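Local atomic coordinates of succinate-semialdehyde dehydrogenase (Streptococcus pyogenes MGAS1882, PDB entry 4OGD), a protein that probably oxidises succinic semialdehyde to succinate with NADP+ as the cofactor. Residues R31-L35 with E177-T182; N258-V262 with L302-S306; Y7-N11 with H337-F341; L247-Y252 with L282-V286. One frame throughout, in Å; residues are numbered along the deposited sequence.

Contact 1: R31-L35 with E177-T182; sequences RAHLL and EAGSIT
Arg-31 reaches from helix 22-41 across a tight turn to Thr-182, where its NH2 donates to OG1 at 2.9 Å. The bond is bent, with an N-H...O angle of 134°, and the hydroxyl sits 20° out of the guanidinium plane. The arginine chain is straight as far as CD and then bends at chi3 (66°), which brings one guanidinium face over the peptide between Ala-178 and Gly-179, with NE 3.7 Å from Gly-179 CA, while NH1 touches Ala-178 CB at 3.8 Å. Leu-35, one helical turn further on, divides its branches: CD2 meets the peptide leading into Ser-180, 3.4 Å from its N, and CD1 lies 3.4 Å from Glu-177 CD. The carboxylate itself forms a salt bridge with Lys-38 through OE1. Behind these groups is a type II turn from Glu-177 to Ser-180, whose third position, Gly-179, has the positive phi usual there and lets the helix come to 5.0 Å between Ala-32 CA and Gly-179 CA. Ser-180 N and OG both donate to Glu-177 O. The turn leads into strand 181-183 at the edge of the Rossmann-type sheet. Chemically, the helix meets mainly backbone, with a leucine methyl against a paired carboxylate and one bent bond to an uncharged hydroxyl holding NH2.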
loop_
_atom_site.group_PDB
_atom_site.type_symbol
_atom_site.label_atom_id
_atom_site.label_comp_id
_atom_site.label_asym_id
_atom_site.label_seq_id
_atom_site.Cartn_x
_atom_site.Cartn_y
_atom_site.Cartn_z
ATOM N N ARG A 31 -8.149 -21.026 -12.948
ATOM C CA ARG A 31 -8.050 -20.518 -14.314
ATOM C C ARG A 31 -7.309 -19.190 -14.327
ATOM O O ARG A 31 -6.476 -18.940 -15.193
ATOM C CB ARG A 31 -9.439 -20.338 -14.935
ATOM C CG ARG A 31 -9.404 -19.788 -16.358
ATOM C CD ARG A 31 -10.806 -19.644 -16.930
ATOM N NE ARG A 31 -11.593 -18.631 -16.228
ATOM C CZ ARG A 31 -12.876 -18.379 -16.475
ATOM N NH1 ARG A 31 -13.525 -19.078 -17.402
ATOM N NH2 ARG A 31 -13.526 -17.438 -15.793
ATOM N N ALA A 32 -7.609 -18.343 -13.350
ATOM C CA ALA A 32 -6.975 -17.034 -13.273
ATOM C C ALA A 32 -5.481 -17.164 -12.965
ATOM O O ALA A 32 -4.653 -16.456 -13.546
ATOM C CB ALA A 32 -7.680 -16.158 -12.235
ATOM N N HIS A 33 -5.135 -18.071 -12.055
ATOM C CA HIS A 33 -3.738 -18.300 -11.701
ATOM C C HIS A 33 -2.959 -18.819 -12.907
ATOM O O HIS A 33 -1.839 -18.372 -13.184
ATOM C CB HIS A 33 -3.631 -19.280 -10.530
ATOM C CG HIS A 33 -2.223 -19.632 -10.160
ATOM N ND1 HIS A 33 -1.333 -18.712 -9.645
ATOM C CD2 HIS A 33 -1.550 -20.805 -10.235
ATOM C CE1 HIS A 33 -0.173 -19.304 -9.421
ATOM N NE2 HIS A 33 -0.276 -20.573 -9.773
ATOM N N LEU A 34 -3.556 -19.760 -13.634
ATOM C CA LEU A 34 -2.889 -20.305 -14.812
ATOM C C LEU A 34 -2.685 -19.231 -15.877
ATOM O O LEU A 34 -1.672 -19.225 -16.576
ATOM C CB LEU A 34 -3.659 -21.502 -15.372
ATOM C CG LEU A 34 -3.694 -22.735 -14.459
ATOM C CD1 LEU A 34 -4.522 -23.851 -15.091
ATOM C CD2 LEU A 34 -2.295 -23.233 -14.134
ATOM N N LEU A 35 -3.638 -18.308 -15.984
ATOM C CA LEU A 35 -3.515 -17.217 -16.943
ATOM C C LEU A 35 -2.400 -16.265 -16.521
ATOM O O LEU A 35 -1.622 -15.800 -17.360
ATOM C CB LEU A 35 -4.855 -16.485 -17.121
ATOM C CG LEU A 35 -4.915 -15.376 -18.177
ATOM C CD1 LEU A 35 -4.564 -15.927 -19.556
ATOM C CD2 LEU A 35 -6.295 -14.750 -18.210
ATOM N N GLU A 177 -8.623 -13.436 -23.202
ATOM C CA GLU A 177 -8.714 -14.830 -22.790
ATOM C C GLU A 177 -9.600 -14.951 -21.558
ATOM O O GLU A 177 -9.595 -14.068 -20.698
ATOM C CB GLU A 177 -7.328 -15.415 -22.508
ATOM C CG GLU A 177 -7.379 -16.877 -22.101
ATOM C CD GLU A 177 -6.043 -17.581 -22.181
ATOM O OE1 GLU A 177 -5.132 -17.067 -22.862
ATOM O OE2 GLU A 177 -5.925 -18.662 -21.563
ATOM N N ALA A 178 -10.389 -16.018 -21.502
ATOM C CA ALA A 178 -11.184 -16.322 -20.320
ATOM C C ALA A 178 -10.306 -16.292 -19.076
ATOM O O ALA A 178 -9.235 -16.915 -19.033
ATOM C CB ALA A 178 -11.860 -17.680 -20.466
ATOM N N GLY A 179 -10.758 -15.553 -18.070
ATOM C CA GLY A 179 -9.988 -15.406 -16.851
ATOM C C GLY A 179 -9.387 -14.021 -16.708
ATOM O O GLY A 179 -8.937 -13.654 -15.619
ATOM N N SER A 180 -9.356 -13.247 -17.794
ATOM C CA SER A 180 -8.825 -11.880 -17.720
ATOM C C SER A 180 -9.579 -11.072 -16.653
ATOM O O SER A 180 -8.977 -10.364 -15.835
ATOM C CB SER A 180 -8.891 -11.182 -19.084
ATOM O OG SER A 180 -8.007 -11.802 -20.013
ATOM N N ILE A 181 -10.899 -11.186 -16.670
ATOM C CA ILE A 181 -11.710 -10.764 -15.537
ATOM C C ILE A 181 -12.892 -11.715 -15.399
ATOM O O ILE A 181 -13.475 -12.146 -16.399
ATOM C CB ILE A 181 -12.162 -9.272 -15.641
ATOM C CG1 ILE A 181 -12.795 -8.814 -14.319
ATOM C CG2 ILE A 181 -13.107 -9.050 -16.823
ATOM C CD1 ILE A 181 -12.994 -7.309 -14.228
ATOM N N THR A 182 -13.225 -12.078 -14.167
ATOM C CA THR A 182 -14.371 -12.946 -13.931
ATOM C C THR A 182 -15.222 -12.365 -12.820
ATOM O O THR A 182 -14.724 -12.058 -11.728
ATOM C CB THR A 182 -13.939 -14.362 -13.540
ATOM O OG1 THR A 182 -13.026 -14.874 -14.519
ATOM C CG2 THR A 182 -15.153 -15.289 -13.443
#

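Contact 2: N258-V262 with L302-S306; sequences NAGQV and LAPLS
Ala-259 and Gln-261 face an extended loop, 302-306, from the Asn-Ala-Gly-Gln-Val segment just before the cysteine that is catalytic in aldehyde dehydrogenases, so this contact probably backs the active-site loop. The apolar part centres on Ala-259. Its CB meets Leu-305 CD2 at 3.6 Å, and Leu-302 CD1, from the start of the same loop as Leu-305, comes to 4.1 Å from that CB. Leu-305 CD2 also lies against the Gln-261 amide, 3.7 Å from its CD, the two side chains crossing obliquely. The polar part belongs to Gln-261, whose chain is extended beyond CG (chi2 173°), long enough to bring the amide alongside the facing backbone. There OE1 accepts from Ser-306 N at 3.2 Å, in the carbonyl plane and on a lone pair. The same amide also turns back on its own loop: NE2 donates to Asn-258 O with an N-H...O angle of 159°, and Gln-261 N reaches that oxygen from the opposite face of its plane. Water supplies the third kind of link. One molecule accepts from Ala-303 N and, weakly, from Ala-259 N. A second accepts from Gln-261 NE2 at 2.9 Å and donates to Pro-304 O at 2.8 Å.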
loop_
_atom_site.group_PDB
_atom_site.type_symbol
_atom_site.label_atom_id
_atom_site.label_comp_id
_atom_site.label_asym_id
_atom_site.label_seq_id
_atom_site.Cartn_x
_atom_site.Cartn_y
_atom_site.Cartn_z
ATOM N N ASN A 258 -25.537 12.490 -9.919
ATOM C CA ASN A 258 -25.739 11.138 -9.385
ATOM C C ASN A 258 -26.540 11.158 -8.084
ATOM O O ASN A 258 -26.327 10.333 -7.194
ATOM C CB ASN A 258 -24.398 10.397 -9.217
ATOM C CG ASN A 258 -24.541 8.878 -9.302
ATOM O OD1 ASN A 258 -25.501 8.350 -9.869
ATOM N ND2 ASN A 258 -23.559 8.165 -8.753
ATOM N N ALA A 259 -27.451 12.132 -7.994
ATOM C CA ALA A 259 -28.278 12.373 -6.810
ATOM C C ALA A 259 -27.462 12.503 -5.528
ATOM O O ALA A 259 -27.937 12.174 -4.440
ATOM C CB ALA A 259 -29.373 11.286 -6.666
ATOM N N GLY A 260 -26.233 12.990 -5.661
ATOM C CA GLY A 260 -25.375 13.217 -4.508
ATOM C C GLY A 260 -24.652 11.979 -4.020
ATOM O O GLY A 260 -23.916 12.041 -3.034
ATOM N N GLN A 261 -24.844 10.861 -4.720
ATOM C CA GLN A 261 -24.277 9.581 -4.311
ATOM C C GLN A 261 -22.863 9.425 -4.865
ATOM O O GLN A 261 -22.570 8.488 -5.612
ATOM C CB GLN A 261 -25.174 8.450 -4.806
ATOM C CG GLN A 261 -26.635 8.602 -4.367
ATOM C CD GLN A 261 -27.529 7.555 -5.006
ATOM O OE1 GLN A 261 -28.020 6.642 -4.334
ATOM N NE2 GLN A 261 -27.739 7.675 -6.314
ATOM N N VAL A 262 -21.988 10.357 -4.504
ATOM C CA VAL A 262 -20.661 10.426 -5.106
ATOM C C VAL A 262 -19.683 10.656 -3.973
ATOM O O VAL A 262 -19.900 11.542 -3.140
ATOM C CB VAL A 262 -20.572 11.588 -6.123
ATOM C CG1 VAL A 262 -19.194 11.649 -6.776
ATOM C CG2 VAL A 262 -21.630 11.431 -7.200
ATOM N N LEU A 302 -32.964 14.762 -11.820
ATOM C CA LEU A 302 -32.678 14.147 -10.523
ATOM C C LEU A 302 -33.181 12.705 -10.497
ATOM O O LEU A 302 -34.380 12.451 -10.651
ATOM C CB LEU A 302 -33.285 14.948 -9.364
ATOM C CG LEU A 302 -32.890 14.409 -7.985
ATOM C CD1 LEU A 302 -31.404 14.641 -7.716
ATOM C CD2 LEU A 302 -33.731 15.034 -6.893
ATOM N N ALA A 303 -32.257 11.767 -10.305
ATOM C CA ALA A 303 -32.562 10.341 -10.286
ATOM C C ALA A 303 -33.066 9.899 -8.914
ATOM O O ALA A 303 -32.834 10.583 -7.915
ATOM C CB ALA A 303 -31.305 9.538 -10.673
ATOM N N PRO A 304 -33.780 8.761 -8.862
ATOM C CA PRO A 304 -34.070 8.166 -7.555
ATOM C C PRO A 304 -32.772 7.617 -6.979
ATOM O O PRO A 304 -31.847 7.340 -7.752
ATOM C CB PRO A 304 -35.004 7.007 -7.903
ATOM C CG PRO A 304 -34.592 6.611 -9.302
ATOM C CD PRO A 304 -34.221 7.902 -9.980
ATOM N N LEU A 305 -32.698 7.451 -5.663
ATOM C CA LEU A 305 -31.527 6.816 -5.063
ATOM C C LEU A 305 -31.492 5.331 -5.419
ATOM O O LEU A 305 -32.477 4.778 -5.921
ATOM C CB LEU A 305 -31.493 7.025 -3.548
ATOM C CG LEU A 305 -31.508 8.471 -3.044
ATOM C CD1 LEU A 305 -31.136 8.526 -1.560
ATOM C CD2 LEU A 305 -30.586 9.357 -3.856
ATOM N N SER A 306 -30.370 4.675 -5.138
ATOM C CA SER A 306 -30.108 3.339 -5.674
ATOM C C SER A 306 -30.856 2.179 -5.017
ATOM O O SER A 306 -30.916 1.086 -5.589
ATOM C CB SER A 306 -28.608 3.048 -5.637
ATOM O OG SER A 306 -28.160 2.987 -4.297
HETATM O O HOH W 1 -29.452 12.452 -10.470
HETATM O O HOH W 2 -29.357 6.257 -8.312
#

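Contact 3: Y7-N11 with H337-F341; sequences YPYTN and HPGHF
The rings of Tyr-9 and His-337 lie almost parallel, their planes 19° apart, but they are slid so far that they barely overlap, with centroids 5.1 Å apart. The closest approach of the two rings is Tyr-9 CE1 to His-337 CE1, 3.5 Å, with His-337 NE2 scarcely further. The edge of the imidazole also meets the Tyr-9 carbonyl oxygen near the ring plane. That ring is held from its own loop, because Gly-339 N donates to His-337 ND1 close to the imidazole plane. Phe-341 comes to Tyr-9 differently, edge against edge, with Tyr-9 CD1 3.7 Å from Phe-341 CZ. Between these side chains the backbones meet in a loop-to-loop junction: the turn joining strands 4-7 and 12-16 is bound to the connection between strands 327-330 and 345-348, and one backbone bond crosses it, His-340 N to Pro-8 O at 3.1 Å, the donor lying nearly on the line of the C=O bond. His-340 is the centre of an inverse gamma turn, and its ring touches both Pro-8 and Asn-11. Pro-8 CA lies 3.6 Å from His-340 CD2. With CG anti to the backbone N (chi1 -159°), Asn-11 brings OD1 to the ring edge, 3.1 Å from His-340 CE1; the amide plane stands 80° from the imidazole.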
loop_
_atom_site.group_PDB
_atom_site.type_symbol
_atom_site.label_atom_id
_atom_site.label_comp_id
_atom_site.label_asym_id
_atom_site.label_seq_id
_atom_site.Cartn_x
_atom_site.Cartn_y
_atom_site.Cartn_z
ATOM N N TYR A 7 -35.087 -2.256 -10.400
ATOM C CA TYR A 7 -35.055 -0.905 -10.958
ATOM C C TYR A 7 -35.468 0.125 -9.907
ATOM O O TYR A 7 -36.595 0.082 -9.412
ATOM C CB TYR A 7 -36.009 -0.835 -12.154
ATOM C CG TYR A 7 -35.898 0.400 -13.021
ATOM C CD1 TYR A 7 -34.762 1.197 -13.004
ATOM C CD2 TYR A 7 -36.941 0.765 -13.866
ATOM C CE1 TYR A 7 -34.668 2.322 -13.804
ATOM C CE2 TYR A 7 -36.857 1.892 -14.669
ATOM C CZ TYR A 7 -35.719 2.660 -14.637
ATOM O OH TYR A 7 -35.634 3.770 -15.434
ATOM N N PRO A 8 -34.561 1.045 -9.549
ATOM C CA PRO A 8 -34.900 2.027 -8.512
ATOM C C PRO A 8 -36.028 2.994 -8.877
ATOM O O PRO A 8 -36.515 3.690 -7.994
ATOM C CB PRO A 8 -33.583 2.796 -8.323
ATOM C CG PRO A 8 -32.537 1.809 -8.677
ATOM C CD PRO A 8 -33.118 1.065 -9.862
ATOM N N TYR A 9 -36.426 3.067 -10.142
ATOM C CA TYR A 9 -37.493 3.988 -10.511
ATOM C C TYR A 9 -38.866 3.381 -10.252
ATOM O O TYR A 9 -39.805 4.095 -9.913
ATOM C CB TYR A 9 -37.359 4.424 -11.970
ATOM C CG TYR A 9 -38.465 5.336 -12.455
ATOM C CD1 TYR A 9 -38.804 6.481 -11.750
ATOM C CD2 TYR A 9 -39.149 5.061 -13.631
ATOM C CE1 TYR A 9 -39.811 7.323 -12.186
ATOM C CE2 TYR A 9 -40.153 5.894 -14.079
ATOM C CZ TYR A 9 -40.479 7.024 -13.352
ATOM O OH TYR A 9 -41.481 7.866 -13.789
ATOM N N THR A 10 -38.966 2.062 -10.388
ATOM C CA THR A 10 -40.245 1.364 -10.271
ATOM C C THR A 10 -40.271 0.381 -9.108
ATOM O O THR A 10 -41.332 -0.141 -8.755
ATOM C CB THR A 10 -40.576 0.587 -11.556
ATOM O OG1 THR A 10 -39.590 -0.437 -11.767
ATOM C CG2 THR A 10 -40.622 1.522 -12.759
ATOM N N ASN A 11 -39.095 0.133 -8.524
ATOM C CA ASN A 11 -38.922 -0.842 -7.446
ATOM C C ASN A 11 -39.315 -2.243 -7.890
ATOM O O ASN A 11 -39.806 -3.041 -7.094
ATOM C CB ASN A 11 -39.690 -0.431 -6.177
ATOM C CG ASN A 11 -39.157 -1.110 -4.924
ATOM O OD1 ASN A 11 -37.955 -1.351 -4.801
ATOM N ND2 ASN A 11 -40.053 -1.434 -3.994
ATOM N N HIS A 337 -43.885 8.557 -4.460
ATOM C CA HIS A 337 -43.626 7.772 -5.663
ATOM C C HIS A 337 -42.971 6.460 -5.236
ATOM O O HIS A 337 -42.202 6.440 -4.276
ATOM C CB HIS A 337 -42.703 8.549 -6.606
ATOM C CG HIS A 337 -42.592 7.954 -7.976
ATOM N ND1 HIS A 337 -41.797 6.862 -8.252
ATOM C CD2 HIS A 337 -43.179 8.297 -9.146
ATOM C CE1 HIS A 337 -41.900 6.556 -9.533
ATOM N NE2 HIS A 337 -42.735 7.411 -10.098
ATOM N N PRO A 338 -43.281 5.349 -5.926
ATOM C CA PRO A 338 -42.706 4.068 -5.494
ATOM C C PRO A 338 -41.192 3.978 -5.671
ATOM O O PRO A 338 -40.560 3.165 -4.998
ATOM C CB PRO A 338 -43.413 3.037 -6.385
ATOM C CG PRO A 338 -43.974 3.820 -7.524
ATOM C CD PRO A 338 -44.300 5.172 -6.974
ATOM N N GLY A 339 -40.635 4.796 -6.560
ATOM C CA GLY A 339 -39.193 4.860 -6.751
ATOM C C GLY A 339 -38.511 5.446 -5.530
ATOM O O GLY A 339 -39.141 6.136 -4.739
ATOM N N HIS A 340 -37.217 5.193 -5.372
ATOM C CA HIS A 340 -36.535 5.588 -4.139
ATOM C C HIS A 340 -36.104 7.054 -4.122
ATOM O O HIS A 340 -34.931 7.368 -3.907
ATOM C CB HIS A 340 -35.336 4.672 -3.900
ATOM C CG HIS A 340 -35.648 3.222 -4.097
ATOM N ND1 HIS A 340 -36.654 2.578 -3.408
ATOM C CD2 HIS A 340 -35.102 2.296 -4.920
ATOM C CE1 HIS A 340 -36.708 1.315 -3.792
ATOM N NE2 HIS A 340 -35.777 1.118 -4.708
ATOM N N PHE A 341 -37.060 7.958 -4.317
ATOM C CA PHE A 341 -36.755 9.383 -4.449
ATOM C C PHE A 341 -36.576 10.141 -3.129
ATOM O O PHE A 341 -37.340 9.958 -2.174
ATOM C CB PHE A 341 -37.835 10.082 -5.280
ATOM C CG PHE A 341 -37.780 9.755 -6.749
ATOM C CD1 PHE A 341 -36.876 10.401 -7.575
ATOM C CD2 PHE A 341 -38.634 8.812 -7.298
ATOM C CE1 PHE A 341 -36.815 10.114 -8.923
ATOM C CE2 PHE A 341 -38.583 8.510 -8.652
ATOM C CZ PHE A 341 -37.669 9.166 -9.467
#

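Contact 4: L247-Y252 with L282-V286; sequences LEKVLY and LLTKV
Glu-248 reaches over Leu-282 to Lys-285 between two helices of the alpha/beta fold of the catalytic domain. Helix 244-256 is the crossover of a beta-alpha-beta unit, linking the parallel neighbours 235-238 and 268-272, and helix 276-288 follows the second of these strands. The short segments approach to 9.7 Å between axes and cross at -51°.

The glutamate can be followed atom by atom. With CG anti to the backbone N (chi1 177°) and the chain extended beyond it, the whole side chain runs across one methyl of Leu-282: CB lies 4.0 Å from Leu-282 CD1, CG is a little nearer, and CD comes to 3.6 Å. OE1 remains over the same methyl. OE2 leaves it for the lysine and accepts from Lys-285 NZ at 2.7 Å, using its syn lone pair. The two chains cross at about a right angle; the bridge lies at the partly exposed side of the interface, where Lys-285 is exposed.

Beneath the bridge the packing is apolar. Leu-282 CD2 turns inward to Leu-251 CD1, 3.8 Å away, and more loosely to Leu-247 CD2. Leu-251 CD1 also touches Leu-283 CD1, and both leucines rest on Phe-269 of strand 268-272. At the other end of the interface Val-286 CG1 packs on Tyr-252, 3.7 Å from its CB, and more loosely on Leu-251 CB. The tyrosine ring continues past it until its hydroxyl hydrogen-bonds to Thr-301 O; on the way the ring edge meets Val-286 O in plane, 3.6 Å from Tyr-252 CD1.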
loop_
_atom_site.group_PDB
_atom_site.type_symbol
_atom_site.label_atom_id
_atom_site.label_comp_id
_atom_site.label_asym_id
_atom_site.label_seq_id
_atom_site.Cartn_x
_atom_site.Cartn_y
_atom_site.Cartn_z
ATOM N N LEU A 247 -19.599 30.492 -9.929
ATOM C CA LEU A 247 -20.062 29.654 -8.829
ATOM C C LEU A 247 -21.431 29.049 -9.120
ATOM O O LEU A 247 -21.631 27.835 -9.012
ATOM C CB LEU A 247 -20.117 30.474 -7.542
ATOM C CG LEU A 247 -20.633 29.758 -6.301
ATOM C CD1 LEU A 247 -19.758 28.561 -5.982
ATOM C CD2 LEU A 247 -20.679 30.724 -5.126
ATOM N N GLU A 248 -22.384 29.895 -9.493
ATOM C CA GLU A 248 -23.747 29.425 -9.729
ATOM C C GLU A 248 -23.791 28.309 -10.773
ATOM O O GLU A 248 -24.559 27.356 -10.655
ATOM C CB GLU A 248 -24.649 30.587 -10.157
ATOM C CG GLU A 248 -26.078 30.162 -10.492
ATOM C CD GLU A 248 -27.025 31.340 -10.623
ATOM O OE1 GLU A 248 -26.576 32.494 -10.446
ATOM O OE2 GLU A 248 -28.220 31.110 -10.892
ATOM N N LYS A 249 -22.940 28.422 -11.783
ATOM C CA LYS A 249 -22.971 27.492 -12.902
ATOM C C LYS A 249 -22.519 26.076 -12.557
ATOM O O LYS A 249 -22.841 25.135 -13.281
ATOM C CB LYS A 249 -22.160 28.061 -14.066
ATOM C CG LYS A 249 -22.780 29.347 -14.603
ATOM C CD LYS A 249 -21.983 29.983 -15.720
ATOM C CE LYS A 249 -22.805 31.105 -16.353
ATOM N NZ LYS A 249 -22.100 31.772 -17.478
ATOM N N VAL A 250 -21.788 25.916 -11.455
ATOM C CA VAL A 250 -21.293 24.586 -11.100
ATOM C C VAL A 250 -22.040 23.935 -9.941
ATOM O O VAL A 250 -21.840 22.750 -9.661
ATOM C CB VAL A 250 -19.775 24.584 -10.784
ATOM C CG1 VAL A 250 -19.001 25.340 -11.855
ATOM C CG2 VAL A 250 -19.501 25.162 -9.399
ATOM N N LEU A 251 -22.916 24.686 -9.274
ATOM C CA LEU A 251 -23.508 24.192 -8.028
ATOM C C LEU A 251 -24.388 22.947 -8.179
ATOM O O LEU A 251 -24.298 22.033 -7.357
ATOM C CB LEU A 251 -24.265 25.296 -7.278
ATOM C CG LEU A 251 -23.446 26.374 -6.566
ATOM C CD1 LEU A 251 -24.389 27.370 -5.915
ATOM C CD2 LEU A 251 -22.497 25.797 -5.513
ATOM N N TYR A 252 -25.237 22.910 -9.210
ATOM C CA TYR A 252 -26.140 21.776 -9.388
ATOM C C TYR A 252 -25.335 20.489 -9.550
ATOM O O TYR A 252 -25.557 19.510 -8.840
ATOM C CB TYR A 252 -27.063 21.982 -10.596
ATOM C CG TYR A 252 -28.237 21.029 -10.596
ATOM C CD1 TYR A 252 -29.470 21.420 -10.097
ATOM C CD2 TYR A 252 -28.103 19.730 -11.074
ATOM C CE1 TYR A 252 -30.548 20.549 -10.083
ATOM C CE2 TYR A 252 -29.168 18.848 -11.057
ATOM C CZ TYR A 252 -30.387 19.265 -10.565
ATOM O OH TYR A 252 -31.448 18.388 -10.554
ATOM N N LEU A 282 -28.696 31.374 -3.026
ATOM C CA LEU A 282 -28.213 30.842 -4.292
ATOM C C LEU A 282 -28.379 29.327 -4.365
ATOM O O LEU A 282 -28.872 28.800 -5.366
ATOM C CB LEU A 282 -26.752 31.226 -4.521
ATOM C CG LEU A 282 -26.150 30.726 -5.833
ATOM C CD1 LEU A 282 -26.920 31.308 -7.006
ATOM C CD2 LEU A 282 -24.690 31.108 -5.926
ATOM N N LEU A 283 -27.968 28.621 -3.312
ATOM C CA LEU A 283 -28.072 27.162 -3.313
ATOM C C LEU A 283 -29.541 26.721 -3.341
ATOM O O LEU A 283 -29.900 25.736 -3.995
ATOM C CB LEU A 283 -27.334 26.557 -2.110
ATOM C CG LEU A 283 -27.141 25.035 -2.168
ATOM C CD1 LEU A 283 -26.173 24.667 -3.282
ATOM C CD2 LEU A 283 -26.639 24.483 -0.836
ATOM N N THR A 284 -30.392 27.474 -2.651
ATOM C CA THR A 284 -31.831 27.232 -2.690
ATOM C C THR A 284 -32.384 27.386 -4.107
ATOM O O THR A 284 -33.153 26.541 -4.584
ATOM C CB THR A 284 -32.572 28.177 -1.727
ATOM O OG1 THR A 284 -32.162 27.894 -0.380
ATOM C CG2 THR A 284 -34.084 27.982 -1.847
ATOM N N LYS A 285 -31.975 28.455 -4.782
ATOM C CA LYS A 285 -32.392 28.709 -6.159
ATOM C C LYS A 285 -32.011 27.544 -7.063
ATOM O O LYS A 285 -32.824 27.048 -7.847
ATOM C CB LYS A 285 -31.737 29.990 -6.672
ATOM C CG LYS A 285 -32.017 30.296 -8.142
ATOM C CD LYS A 285 -31.135 31.433 -8.629
ATOM C CE LYS A 285 -31.403 31.788 -10.074
ATOM N NZ LYS A 285 -30.362 32.724 -10.579
ATOM N N VAL A 286 -30.768 27.094 -6.932
ATOM C CA VAL A 286 -30.254 26.006 -7.762
ATOM C C VAL A 286 -30.982 24.685 -7.492
ATOM O O VAL A 286 -31.367 23.967 -8.417
ATOM C CB VAL A 286 -28.731 25.836 -7.534
ATOM C CG1 VAL A 286 -28.237 24.509 -8.097
ATOM C CG2 VAL A 286 -27.963 27.002 -8.157
#

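How the contacts relate
Contacts 2 and 3 form one continuous region, their centres about 12 Å apart: Leu-305 N probably hydrogen-bonds to His-340 O, and Pro-8 packs against the carbonyl oxygens of Leu-305 and Ser-306. Contact 2 is wholly buried and uses an amide and waters, whereas contact 3 is partly exposed and combines one backbone bond with ring contacts. Contact 4, partly buried, lies on helix 244-256, and the loop after this helix carries contact 2; it alone joins two helices, with leucines inside and a salt bridge at its exposed side. Contact 1, buried though far from the chain's centre, stands about 47 Å from contact 4 between centres, on the six-stranded sheet; contact 4 belongs to the seven-stranded one.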